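Local coordinates for protein beta-hydroxyacid dehydrogenase, 3-hydroxyisobutyrate dehydrogenase (Saccharomonospora xinjiangensis XJ-54, PDB 6GRL) that acts as an S-selective imine reductase suited to reductive amination, probably using NADPH as the reductant, at residues M31-A36 / R57-A62; R42-T47 / L166-G171; S115-N120 / Y131-I136; A173-D178 / A183-A188. All blocks are in the same frame, centred on the assembly; numbering follows the deposited sequence. Where two conformers were deposited one is given.

In the fold
Contacts 1, 2 and 3 lie in the N-terminal Rossmann-type domain, and contact 4 marks the passage from it into the long helix 181-209. Contact 1 uses helix 30-41 and contact 2 begins just past its end, centres 12 Å apart; they touch where Ile35 CG2 is 4.0 Å from Leu169 CD2. The same helix reaches contact 3 on strand 130-137, where Ile35 CD1 packs 3.8 Å from Ile136 CD1. Contacts 3 and 4, centres 9 Å apart, are tied by the Arg118 NE to Asp178 OD1 salt bridge of 2.7 Å. In this apo enzyme, Gly32 of contact 1 fits the last glycine of a GxGxxG pattern, consistent with dinucleotide binding.

Contact 1 of 4, residues M31-A36 / R57-A62; sequences MGSAIA and RPLVEA
Leu59 is the residue of helix 57-62 that reaches helix 30-41, and it straddles the ridge made by Ser33 and Ala36. Its first torsion stands about 30° from the staggered position (chi1 -92°), which swings the forked end so that each methyl meets a different residue. CD2 goes to the serine, resting 3.9 Å from Ser33 OG and equally near its CB. CD1 goes one turn further along, 3.7 Å from Ala36 CB and close to the Ala36 carbonyl carbon. A branched apolar side chain suits this two-footed landing, while the small residues opposite let the helices come near, Leu59 CA lying 7.2 Å from Ser33 CA. The first helix follows the opening strand of the Rossmann-type fold, and Gly32 fits the last glycine of a GxGxxG pattern, whose strand-turn-helix probably binds the dinucleotide. Ser33 can afford an apolar neighbour because its hydroxyl turns back along its own helix, chi1 -65° setting it beside the backbone N, and is hydrogen-bonded to Gly29 O. Past Leu59 the second helix continues with Glu61 N bonded to Arg57 O at 3.0 Å.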
loop_
_atom_site.group_PDB
_atom_site.type_symbol
_atom_site.label_atom_id
_atom_site.label_comp_id
_atom_site.label_asym_id
_atom_site.label_seq_id
_atom_site.Cartn_x
_atom_site.Cartn_y
_atom_site.Cartn_z
ATOM N N MET A 31 11.268 8.673 6.683
ATOM C CA MET A 31 11.406 7.696 5.607
ATOM C C MET A 31 12.461 8.133 4.596
ATOM O O MET A 31 13.305 7.330 4.181
ATOM C CB MET A 31 10.057 7.472 4.923
ATOM C CG MET A 31 10.059 6.329 3.918
ATOM S SD MET A 31 10.379 4.718 4.666
ATOM C CE MET A 31 8.779 4.348 5.379
ATOM N N GLY A 32 12.425 9.403 4.185
ATOM C CA GLY A 32 13.390 9.881 3.207
ATOM C C GLY A 32 14.824 9.774 3.693
ATOM O O GLY A 32 15.728 9.444 2.921
ATOM N N SER A 33 15.051 10.051 4.979
ATOM C CA SER A 33 16.390 9.901 5.540
ATOM C C SER A 33 16.825 8.443 5.542
ATOM O O SER A 33 17.990 8.136 5.258
ATOM C CB SER A 33 16.440 10.475 6.957
ATOM O OG SER A 33 16.231 11.876 6.951
ATOM N N ALA A 34 15.905 7.529 5.862
ATOM C CA ALA A 34 16.238 6.108 5.856
ATOM C C ALA A 34 16.541 5.619 4.446
ATOM O O ALA A 34 17.418 4.769 4.252
ATOM C CB ALA A 34 15.097 5.298 6.472
ATOM N N ILE A 35 15.828 6.147 3.451
ATOM C CA ILE A 35 16.101 5.781 2.066
ATOM C C ILE A 35 17.458 6.324 1.632
ATOM O O ILE A 35 18.261 5.613 1.015
ATOM C CB ILE A 35 14.967 6.279 1.152
ATOM C CG1 ILE A 35 13.701 5.457 1.402
ATOM C CG2 ILE A 35 15.382 6.217 -0.311
ATOM C CD1 ILE A 35 12.441 6.106 0.893
ATOM N N ALA A 36 17.735 7.591 1.952
ATOM C CA ALA A 36 19.032 8.168 1.616
ATOM C C ALA A 36 20.164 7.414 2.301
ATOM O O ALA A 36 21.210 7.165 1.690
ATOM C CB ALA A 36 19.063 9.649 1.995
ATOM N N ARG A 57 22.376 17.421 7.512
ATOM C CA ARG A 57 23.648 17.246 8.213
ATOM C C ARG A 57 23.937 15.801 8.597
ATOM O O ARG A 57 25.069 15.343 8.360
ATOM C CB ARG A 57 23.690 18.168 9.436
ATOM C CG ARG A 57 23.675 19.648 9.094
ATOM C CD ARG A 57 23.451 20.496 10.333
ATOM N NE ARG A 57 23.393 21.920 10.014
ATOM C CZ ARG A 57 22.988 22.858 10.863
ATOM N NH1 ARG A 57 22.598 22.523 12.086
ATOM N NH2 ARG A 57 22.968 24.131 10.490
ATOM N N PRO A 58 23.009 15.035 9.188
ATOM C CA PRO A 58 23.339 13.633 9.495
ATOM C C PRO A 58 23.603 12.797 8.257
ATOM O O PRO A 58 24.446 11.892 8.299
ATOM C CB PRO A 58 22.104 13.137 10.262
ATOM C CG PRO A 58 21.436 14.372 10.758
ATOM C CD PRO A 58 21.671 15.393 9.692
ATOM N N LEU A 59 22.912 13.078 7.150
ATOM C CA LEU A 59 23.161 12.335 5.919
ATOM C C LEU A 59 24.523 12.686 5.330
ATOM O O LEU A 59 25.225 11.810 4.811
ATOM C CB LEU A 59 22.049 12.607 4.907
ATOM C CG LEU A 59 20.861 11.644 4.920
ATOM C CD1 LEU A 59 21.345 10.207 4.807
ATOM C CD2 LEU A 59 20.008 11.836 6.166
ATOM N N VAL A 60 24.912 13.961 5.405
ATOM C CA VAL A 60 26.222 14.371 4.901
ATOM C C VAL A 60 27.334 13.724 5.717
ATOM O O VAL A 60 28.353 13.285 5.167
ATOM C CB VAL A 60 26.333 15.908 4.902
ATOM C CG1 VAL A 60 27.765 16.345 4.624
ATOM C CG2 VAL A 60 25.385 16.507 3.877
ATOM N N GLU A 61 27.156 13.647 7.038
ATOM C CA GLU A 61 28.146 12.978 7.877
ATOM C C GLU A 61 28.271 11.502 7.521
ATOM O O GLU A 61 29.362 10.928 7.628
ATOM C CB GLU A 61 27.780 13.148 9.352
ATOM C CG GLU A 61 28.657 12.358 10.312
ATOM C CD GLU A 61 30.097 12.834 10.313
ATOM O OE1 GLU A 61 30.324 14.048 10.123
ATOM O OE2 GLU A 61 31.002 11.994 10.503
ATOM N N ALA A 62 27.175 10.876 7.086
ATOM C CA ALA A 62 27.219 9.473 6.693
ATOM C C ALA A 62 27.898 9.267 5.345
ATOM O O ALA A 62 28.277 8.134 5.025
ATOM C CB ALA A 62 25.805 8.892 6.657
#

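Contact 2 of 4, residues R42-T47 / L166-G171; sequences RGHRTT and LRELGG
His44 NE2 gives its one N-H to both oxygens of Glu168, a bifurcated His-carboxylate hydrogen bond. It joins two distant parts of the Rossmann-type domain: the turn between helix 30-41 and strand 46-49, and the type I beta turn Leu166-Leu169 that follows helix 156-166. The shorter arm, from NE2 to Glu168 OE1 at 2.6 Å, is the more bent (136° at the hydrogen), and OE1 is tilted from the ring plane. The arm to Glu168 OE2 is 3.1 Å but straighter (156°) and lies in that plane. Both oxygens use their syn lone pairs, although ring and carboxylate planes stand 51° apart. Beyond CG the glutamate is extended, giving it the length to meet the imidazole edge. His44 ND1 is bonded to Asp21 O, so both ring nitrogens have acceptors and the histidine may well carry a positive charge. Gly43, with positive phi, closes the preceding helix in a Schellman motif, a place suited to glycine. Arg42 brings a positive group near, but it is modelled in two conformers; in one of them Glu168 CG lies 3.7 Å above a face of the guanidinium, so this contact is less certain. A water joins the two segments, donating to Arg42 O and Glu168 OE2, each at 3.1 Å.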
loop_
_atom_site.group_PDB
_atom_site.type_symbol
_atom_site.label_atom_id
_atom_site.label_comp_id
_atom_site.label_asym_id
_atom_site.label_seq_id
_atom_site.Cartn_x
_atom_site.Cartn_y
_atom_site.Cartn_z
ATOM N N ARG A 42 25.213 1.736 0.416
ATOM C CA ARG A 42 25.447 0.851 -0.718
ATOM C C ARG A 42 26.455 1.418 -1.711
ATOM O O ARG A 42 26.624 0.851 -2.796
ATOM C CB ARG A 42 24.126 0.547 -1.432
ATOM C CG ARG A 42 23.181 -0.346 -0.641
ATOM C CD ARG A 42 23.872 -1.619 -0.175
ATOM N NE ARG A 42 23.889 -2.648 -1.212
ATOM C CZ ARG A 42 22.902 -3.513 -1.425
ATOM N NH1 ARG A 42 21.812 -3.478 -0.672
ATOM N NH2 ARG A 42 23.006 -4.414 -2.392
ATOM N N GLY A 43 27.123 2.518 -1.368
ATOM C CA GLY A 43 28.158 3.079 -2.208
ATOM C C GLY A 43 27.701 4.079 -3.246
ATOM O O GLY A 43 28.539 4.574 -4.012
ATOM N N HIS A 44 26.411 4.394 -3.304
ATOM C CA HIS A 44 25.934 5.372 -4.271
ATOM C C HIS A 44 26.404 6.771 -3.901
ATOM O O HIS A 44 26.352 7.173 -2.734
ATOM C CB HIS A 44 24.406 5.368 -4.338
ATOM C CG HIS A 44 23.815 4.065 -4.770
ATOM N ND1 HIS A 44 23.592 3.751 -6.093
ATOM C CD2 HIS A 44 23.383 3.001 -4.052
ATOM C CE1 HIS A 44 23.057 2.547 -6.173
ATOM N NE2 HIS A 44 22.920 2.069 -4.949
ATOM N N ARG A 45 26.878 7.512 -4.898
ATOM C CA ARG A 45 27.118 8.944 -4.731
ATOM C C ARG A 45 25.763 9.612 -4.550
ATOM O O ARG A 45 25.055 9.885 -5.521
ATOM C CB ARG A 45 27.867 9.515 -5.929
ATOM C CG ARG A 45 28.095 11.017 -5.852
ATOM C CD ARG A 45 28.982 11.506 -6.987
ATOM N NE ARG A 45 28.283 11.507 -8.270
ATOM C CZ ARG A 45 27.482 12.483 -8.687
ATOM N NH1 ARG A 45 27.272 13.545 -7.922
ATOM N NH2 ARG A 45 26.890 12.395 -9.871
ATOM N N THR A 46 25.391 9.861 -3.300
ATOM C CA THR A 46 24.045 10.293 -2.950
ATOM C C THR A 46 24.008 11.788 -2.666
ATOM O O THR A 46 24.783 12.291 -1.845
ATOM C CB THR A 46 23.541 9.510 -1.738
ATOM O OG1 THR A 46 23.677 8.106 -1.995
ATOM C CG2 THR A 46 22.082 9.829 -1.452
ATOM N N THR A 47 23.107 12.488 -3.348
ATOM C CA THR A 47 22.871 13.908 -3.138
ATOM C C THR A 47 21.489 14.087 -2.528
ATOM O O THR A 47 20.504 13.547 -3.043
ATOM C CB THR A 47 22.983 14.686 -4.450
ATOM O OG1 THR A 47 24.280 14.467 -5.020
ATOM C CG2 THR A 47 22.777 16.176 -4.209
ATOM N N LEU A 166 16.247 -0.556 -6.748
ATOM C CA LEU A 166 15.059 -0.491 -5.902
ATOM C C LEU A 166 15.090 -1.555 -4.811
ATOM O O LEU A 166 14.639 -1.307 -3.686
ATOM C CB LEU A 166 13.801 -0.638 -6.756
ATOM C CG LEU A 166 13.630 0.380 -7.884
ATOM C CD1 LEU A 166 12.402 0.049 -8.719
ATOM C CD2 LEU A 166 13.542 1.795 -7.327
ATOM N N ARG A 167 15.614 -2.745 -5.118
ATOM C CA ARG A 167 15.636 -3.813 -4.123
ATOM C C ARG A 167 16.649 -3.563 -3.015
ATOM O O ARG A 167 16.667 -4.316 -2.036
ATOM C CB ARG A 167 15.912 -5.166 -4.787
ATOM C CG ARG A 167 17.308 -5.321 -5.358
ATOM C CD ARG A 167 17.657 -6.784 -5.595
ATOM N NE ARG A 167 17.095 -7.281 -6.848
ATOM C CZ ARG A 167 17.820 -7.731 -7.866
ATOM N NH1 ARG A 167 19.144 -7.748 -7.786
ATOM N NH2 ARG A 167 17.222 -8.163 -8.968
ATOM N N GLU A 168 17.487 -2.531 -3.142
ATOM C CA GLU A 168 18.344 -2.123 -2.038
ATOM C C GLU A 168 17.552 -1.528 -0.883
ATOM O O GLU A 168 18.093 -1.404 0.220
ATOM C CB GLU A 168 19.389 -1.116 -2.524
ATOM C CG GLU A 168 20.286 -1.632 -3.641
ATOM C CD GLU A 168 21.281 -0.592 -4.123
ATOM O OE1 GLU A 168 21.199 0.568 -3.670
ATOM O OE2 GLU A 168 22.146 -0.935 -4.957
ATOM N N LEU A 169 16.291 -1.160 -1.110
ATOM C CA LEU A 169 15.446 -0.608 -0.062
ATOM C C LEU A 169 14.586 -1.660 0.626
ATOM O O LEU A 169 14.048 -1.389 1.705
ATOM C CB LEU A 169 14.544 0.488 -0.639
ATOM C CG LEU A 169 15.258 1.608 -1.398
ATOM C CD1 LEU A 169 14.257 2.618 -1.941
ATOM C CD2 LEU A 169 16.283 2.291 -0.502
ATOM N N GLY A 170 14.447 -2.837 0.033
ATOM C CA GLY A 170 13.621 -3.887 0.588
ATOM C C GLY A 170 13.074 -4.761 -0.523
ATOM O O GLY A 170 13.538 -4.715 -1.659
ATOM N N GLY A 171 12.078 -5.570 -0.167
ATOM C CA GLY A 171 11.393 -6.372 -1.166
ATOM C C GLY A 171 10.620 -5.490 -2.135
ATOM O O GLY A 171 10.008 -4.496 -1.747
HETATM O O HOH W 1 25.216 -1.083 -4.710
#

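Contact 3 of 4, residues S115-N120 / Y131-I136; sequences SQARSN and YLDGKI
Tyr131 turns one face of its ring to the backbone of Asn120, whose carbonyl carbon stands 4.2 Å above the ring plane and over its centre. Asn120 CB presses on the same ring nearer its outer end, 3.4 Å from Tyr131 CZ, while the carbonyl of Ala117 approaches obliquely near CE2. The two segments belong to a right-handed beta-alpha-beta unit of the Rossmann-type fold, strand 105-108, helix 114-126 and strand 130-137, in which the helix runs back nearly antiparallel to the strand (157°), the axes of the two segments coming within 8.9 Å. Tyr131 and Asp133, two residues apart on the strand, both face the helix. With CG opposite the backbone N (chi1 -180°), the tyrosine carries its hydroxyl to Asp133, where OH donates to the anti lone pair of OD2 at 2.6 Å; the same hydroxyl is bonded to Asn108 ND2. A phenylalanine in place of Tyr131 would probably leave Asp133 OD2 without this donor and the Asn108 amide without its mate in a buried layer. Ala117, small enough to sit beneath the carboxylate, brings its CB 3.5 Å from Asp133 CG. The other oxygen, OD1, takes a salt bridge of 2.7 Å from Lys135 NZ. That ammonium is bonded to Thr110 O as well, and reaches Gly134 O at 3.1 Å from above the carbonyl plane.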
loop_
_atom_site.group_PDB
_atom_site.type_symbol
_atom_site.label_atom_id
_atom_site.label_comp_id
_atom_site.label_asym_id
_atom_site.label_seq_id
_atom_site.Cartn_x
_atom_site.Cartn_y
_atom_site.Cartn_z
ATOM N N SER A 115 -4.782 8.756 -9.165
ATOM C CA SER A 115 -4.871 9.841 -10.136
ATOM C C SER A 115 -3.646 10.743 -10.068
ATOM O O SER A 115 -3.149 11.206 -11.102
ATOM C CB SER A 115 -6.149 10.649 -9.907
ATOM O OG SER A 115 -6.170 11.215 -8.608
ATOM N N GLN A 116 -3.140 11.003 -8.860
ATOM C CA GLN A 116 -1.953 11.842 -8.724
ATOM C C GLN A 116 -0.727 11.166 -9.325
ATOM O O GLN A 116 0.095 11.824 -9.974
ATOM C CB GLN A 116 -1.721 12.186 -7.252
ATOM C CG GLN A 116 -2.649 13.275 -6.731
ATOM C CD GLN A 116 -2.824 13.238 -5.224
ATOM O OE1 GLN A 116 -2.452 12.268 -4.563
ATOM N NE2 GLN A 116 -3.397 14.302 -4.673
ATOM N N ALA A 117 -0.592 9.852 -9.130
ATOM C CA ALA A 117 0.528 9.130 -9.727
ATOM C C ALA A 117 0.467 9.181 -11.248
ATOM O O ALA A 117 1.498 9.345 -11.913
ATOM C CB ALA A 117 0.541 7.680 -9.238
ATOM N N ARG A 118 -0.735 9.051 -11.815
ATOM C CA ARG A 118 -0.886 9.141 -13.263
ATOM C C ARG A 118 -0.572 10.547 -13.759
ATOM O O ARG A 118 0.029 10.716 -14.828
ATOM C CB ARG A 118 -2.300 8.718 -13.667
ATOM C CG ARG A 118 -2.629 7.282 -13.278
ATOM C CD ARG A 118 -4.041 6.876 -13.673
ATOM N NE ARG A 118 -4.334 5.512 -13.242
ATOM C CZ ARG A 118 -5.291 5.179 -12.381
ATOM N NH1 ARG A 118 -6.076 6.110 -11.854
ATOM N NH2 ARG A 118 -5.470 3.907 -12.053
ATOM N N SER A 119 -0.960 11.568 -12.992
ATOM C CA SER A 119 -0.620 12.937 -13.363
ATOM C C SER A 119 0.883 13.170 -13.289
ATOM O O SER A 119 1.456 13.846 -14.152
ATOM C CB SER A 119 -1.362 13.927 -12.466
ATOM O OG SER A 119 -0.896 15.249 -12.674
ATOM N N ASN A 120 1.540 12.612 -12.266
ATOM C CA ASN A 120 2.988 12.750 -12.146
ATOM C C ASN A 120 3.702 12.133 -13.342
ATOM O O ASN A 120 4.699 12.679 -13.830
ATOM C CB ASN A 120 3.479 12.098 -10.851
ATOM C CG ASN A 120 2.981 12.806 -9.609
ATOM O OD1 ASN A 120 2.586 13.969 -9.657
ATOM N ND2 ASN A 120 3.011 12.107 -8.481
ATOM N N TYR A 131 9.200 7.637 -15.349
ATOM C CA TYR A 131 8.545 7.783 -14.057
ATOM C C TYR A 131 8.146 6.426 -13.504
ATOM O O TYR A 131 7.546 5.611 -14.212
ATOM C CB TYR A 131 7.311 8.686 -14.162
ATOM C CG TYR A 131 6.589 8.885 -12.849
ATOM C CD1 TYR A 131 7.050 9.802 -11.912
ATOM C CD2 TYR A 131 5.447 8.152 -12.545
ATOM C CE1 TYR A 131 6.396 9.984 -10.710
ATOM C CE2 TYR A 131 4.785 8.329 -11.345
ATOM C CZ TYR A 131 5.266 9.244 -10.432
ATOM O OH TYR A 131 4.609 9.426 -9.239
ATOM N N LEU A 132 8.480 6.194 -12.238
ATOM C CA LEU A 132 8.001 5.038 -11.496
ATOM C C LEU A 132 7.351 5.532 -10.215
ATOM O O LEU A 132 7.909 6.390 -9.522
ATOM C CB LEU A 132 9.137 4.061 -11.170
ATOM C CG LEU A 132 9.728 3.258 -12.327
ATOM C CD1 LEU A 132 10.994 2.544 -11.880
ATOM C CD2 LEU A 132 8.712 2.261 -12.864
ATOM N N ASP A 133 6.172 5.005 -9.910
ATOM C CA ASP A 133 5.494 5.306 -8.659
ATOM C C ASP A 133 5.669 4.132 -7.709
ATOM O O ASP A 133 5.429 2.980 -8.088
ATOM C CB ASP A 133 4.010 5.591 -8.884
ATOM C CG ASP A 133 3.398 6.374 -7.743
ATOM O OD1 ASP A 133 2.692 5.769 -6.908
ATOM O OD2 ASP A 133 3.639 7.597 -7.673
ATOM N N GLY A 134 6.094 4.428 -6.488
ATOM C CA GLY A 134 6.314 3.398 -5.494
ATOM C C GLY A 134 5.581 3.701 -4.203
ATOM O O GLY A 134 5.374 4.857 -3.838
ATOM N N LYS A 135 5.189 2.631 -3.516
ATOM C CA LYS A 135 4.536 2.727 -2.216
ATOM C C LYS A 135 5.215 1.766 -1.253
ATOM O O LYS A 135 5.464 0.606 -1.600
ATOM C CB LYS A 135 3.037 2.423 -2.324
ATOM C CG LYS A 135 2.275 3.423 -3.186
ATOM C CD LYS A 135 2.198 4.789 -2.515
ATOM C CE LYS A 135 1.679 5.857 -3.468
ATOM N NZ LYS A 135 2.759 6.422 -4.331
ATOM N N ILE A 136 5.507 2.248 -0.047
ATOM C CA ILE A 136 6.333 1.529 0.918
ATOM C C ILE A 136 5.449 0.934 2.004
ATOM O O ILE A 136 4.586 1.622 2.564
ATOM C CB ILE A 136 7.399 2.454 1.531
ATOM C CG1 ILE A 136 8.311 3.015 0.439
ATOM C CG2 ILE A 136 8.210 1.711 2.586
ATOM C CD1 ILE A 136 9.199 4.147 0.912
#

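Contact 4 of 4, residues A173-D178 / A183-A188; sequences AYHGED and AVEFLA
The Glu185 carboxylate has a neighbour for each oxygen: OE2 is bonded to Gln189 NE2, and Glu185 OE1 comes 3.2 Å from His175 NE2, at too poor an angle for a hydrogen bond. The two residues face each other across the turn that carries the chain from strand 171-174, at the edge of the Rossmann-type sheet, into the long helix 181-209 leading to the C-terminal domain. In that turn Gly176 has a positive phi, where a CB would be jammed against the carbonyl O of the residue before, and Asp178 OD1 caps the backbone N of Gly180. Glu185 CB sits over one face of the imidazole, 4.3 Å from the His175 ring centroid and 20° off the ring normal, a CH-pi contact. Glu185 CG lies 3.5 Å from His175 NE2, and the bend at chi2 (80°) brings the carboxylate in beside the ring, its plane 31° from the ring plane. An alanine in place of Glu185 would probably leave the Gln189 amide without its acceptor and the imidazole freer to turn. The chemistry is therefore that of a CH-pi contact with a carboxylate alongside, not a directed bond, and the carboxylate would be likely to draw more strongly on the imidazole were it protonated.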
loop_
_atom_site.group_PDB
_atom_site.type_symbol
_atom_site.label_atom_id
_atom_site.label_comp_id
_atom_site.label_asym_id
_atom_site.label_seq_id
_atom_site.Cartn_x
_atom_site.Cartn_y
_atom_site.Cartn_z
ATOM N N ALA A 173 8.068 -5.343 -5.811
ATOM C CA ALA A 173 7.123 -6.019 -6.687
ATOM C C ALA A 173 6.591 -5.012 -7.696
ATOM O O ALA A 173 6.356 -3.848 -7.358
ATOM C CB ALA A 173 5.965 -6.644 -5.900
ATOM N N TYR A 174 6.414 -5.462 -8.935
ATOM C CA TYR A 174 5.911 -4.629 -10.020
ATOM C C TYR A 174 4.461 -4.988 -10.310
ATOM O O TYR A 174 4.104 -6.169 -10.375
ATOM C CB TYR A 174 6.763 -4.811 -11.278
ATOM C CG TYR A 174 6.332 -3.976 -12.463
ATOM C CD1 TYR A 174 6.565 -2.607 -12.497
ATOM C CD2 TYR A 174 5.704 -4.561 -13.555
ATOM C CE1 TYR A 174 6.177 -1.842 -13.584
ATOM C CE2 TYR A 174 5.312 -3.806 -14.644
ATOM C CZ TYR A 174 5.551 -2.448 -14.654
ATOM O OH TYR A 174 5.163 -1.694 -15.738
ATOM N N HIS A 175 3.623 -3.963 -10.492
ATOM C CA HIS A 175 2.187 -4.174 -10.598
ATOM C C HIS A 175 1.598 -3.879 -11.970
ATOM O O HIS A 175 0.476 -4.316 -12.242
ATOM C CB HIS A 175 1.450 -3.332 -9.546
ATOM C CG HIS A 175 1.418 -3.965 -8.190
ATOM N ND1 HIS A 175 2.386 -3.733 -7.236
ATOM C CD2 HIS A 175 0.544 -4.837 -7.633
ATOM C CE1 HIS A 175 2.106 -4.426 -6.148
ATOM N NE2 HIS A 175 0.993 -5.105 -6.362
ATOM N N GLY A 176 2.301 -3.165 -12.833
ATOM C CA GLY A 176 1.817 -2.964 -14.185
ATOM C C GLY A 176 2.217 -1.607 -14.727
ATOM O O GLY A 176 2.846 -0.796 -14.052
ATOM N N GLU A 177 1.816 -1.378 -15.982
ATOM C CA GLU A 177 2.196 -0.160 -16.691
ATOM C C GLU A 177 1.431 1.056 -16.189
ATOM O O GLU A 177 1.977 2.165 -16.175
ATOM C CB GLU A 177 1.972 -0.337 -18.192
ATOM C CG GLU A 177 2.736 -1.495 -18.808
ATOM C CD GLU A 177 4.100 -1.083 -19.320
ATOM O OE1 GLU A 177 4.404 0.128 -19.294
ATOM O OE2 GLU A 177 4.867 -1.968 -19.754
ATOM N N ASP A 178 0.171 0.876 -15.799
ATOM C CA ASP A 178 -0.620 1.967 -15.244
ATOM C C ASP A 178 0.087 2.548 -14.027
ATOM O O ASP A 178 0.253 1.865 -13.012
ATOM C CB ASP A 178 -2.015 1.455 -14.878
ATOM C CG ASP A 178 -2.928 2.541 -14.322
ATOM O OD1 ASP A 178 -2.514 3.716 -14.228
ATOM O OD2 ASP A 178 -4.080 2.207 -13.971
ATOM N N ALA A 183 -0.450 2.832 -6.149
ATOM C CA ALA A 183 -1.329 3.558 -5.239
ATOM C C ALA A 183 -2.634 2.803 -5.016
ATOM O O ALA A 183 -3.179 2.813 -3.906
ATOM C CB ALA A 183 -1.604 4.959 -5.782
ATOM N N VAL A 184 -3.154 2.151 -6.060
ATOM C CA VAL A 184 -4.341 1.314 -5.903
ATOM C C VAL A 184 -4.061 0.183 -4.924
ATOM O O VAL A 184 -4.851 -0.085 -4.011
ATOM C CB VAL A 184 -4.802 0.766 -7.266
ATOM C CG1 VAL A 184 -5.917 -0.256 -7.077
ATOM C CG2 VAL A 184 -5.264 1.892 -8.162
ATOM N N GLU A 185 -2.926 -0.497 -5.103
ATOM C CA GLU A 185 -2.562 -1.600 -4.220
ATOM C C GLU A 185 -2.464 -1.136 -2.773
ATOM O O GLU A 185 -2.989 -1.788 -1.861
ATOM C CB GLU A 185 -1.238 -2.215 -4.680
ATOM C CG GLU A 185 -0.810 -3.449 -3.904
ATOM C CD GLU A 185 -1.517 -4.705 -4.370
ATOM O OE1 GLU A 185 -2.033 -4.712 -5.507
ATOM O OE2 GLU A 185 -1.546 -5.689 -3.600
ATOM N N PHE A 186 -1.803 -0.000 -2.545
ATOM C CA PHE A 186 -1.608 0.491 -1.185
ATOM C C PHE A 186 -2.938 0.836 -0.525
ATOM O O PHE A 186 -3.234 0.368 0.580
ATOM C CB PHE A 186 -0.679 1.705 -1.196
ATOM C CG PHE A 186 -0.303 2.197 0.173
ATOM C CD1 PHE A 186 0.774 1.648 0.848
ATOM C CD2 PHE A 186 -1.026 3.209 0.785
ATOM C CE1 PHE A 186 1.125 2.099 2.110
ATOM C CE2 PHE A 186 -0.682 3.662 2.045
ATOM C CZ PHE A 186 0.395 3.106 2.708
ATOM N N LEU A 187 -3.754 1.657 -1.192
ATOM C CA LEU A 187 -5.011 2.091 -0.591
ATOM C C LEU A 187 -5.960 0.919 -0.375
ATOM O O LEU A 187 -6.703 0.888 0.613
ATOM C CB LEU A 187 -5.673 3.159 -1.461
ATOM C CG LEU A 187 -4.958 4.507 -1.565
ATOM C CD1 LEU A 187 -5.763 5.464 -2.428
ATOM C CD2 LEU A 187 -4.700 5.102 -0.187
ATOM N N ALA A 188 -5.954 -0.056 -1.286
ATOM C CA ALA A 188 -6.845 -1.200 -1.128
ATOM C C ALA A 188 -6.412 -2.083 0.035
ATOM O O ALA A 188 -7.252 -2.535 0.821
ATOM C CB ALA A 188 -6.900 -2.010 -2.421
#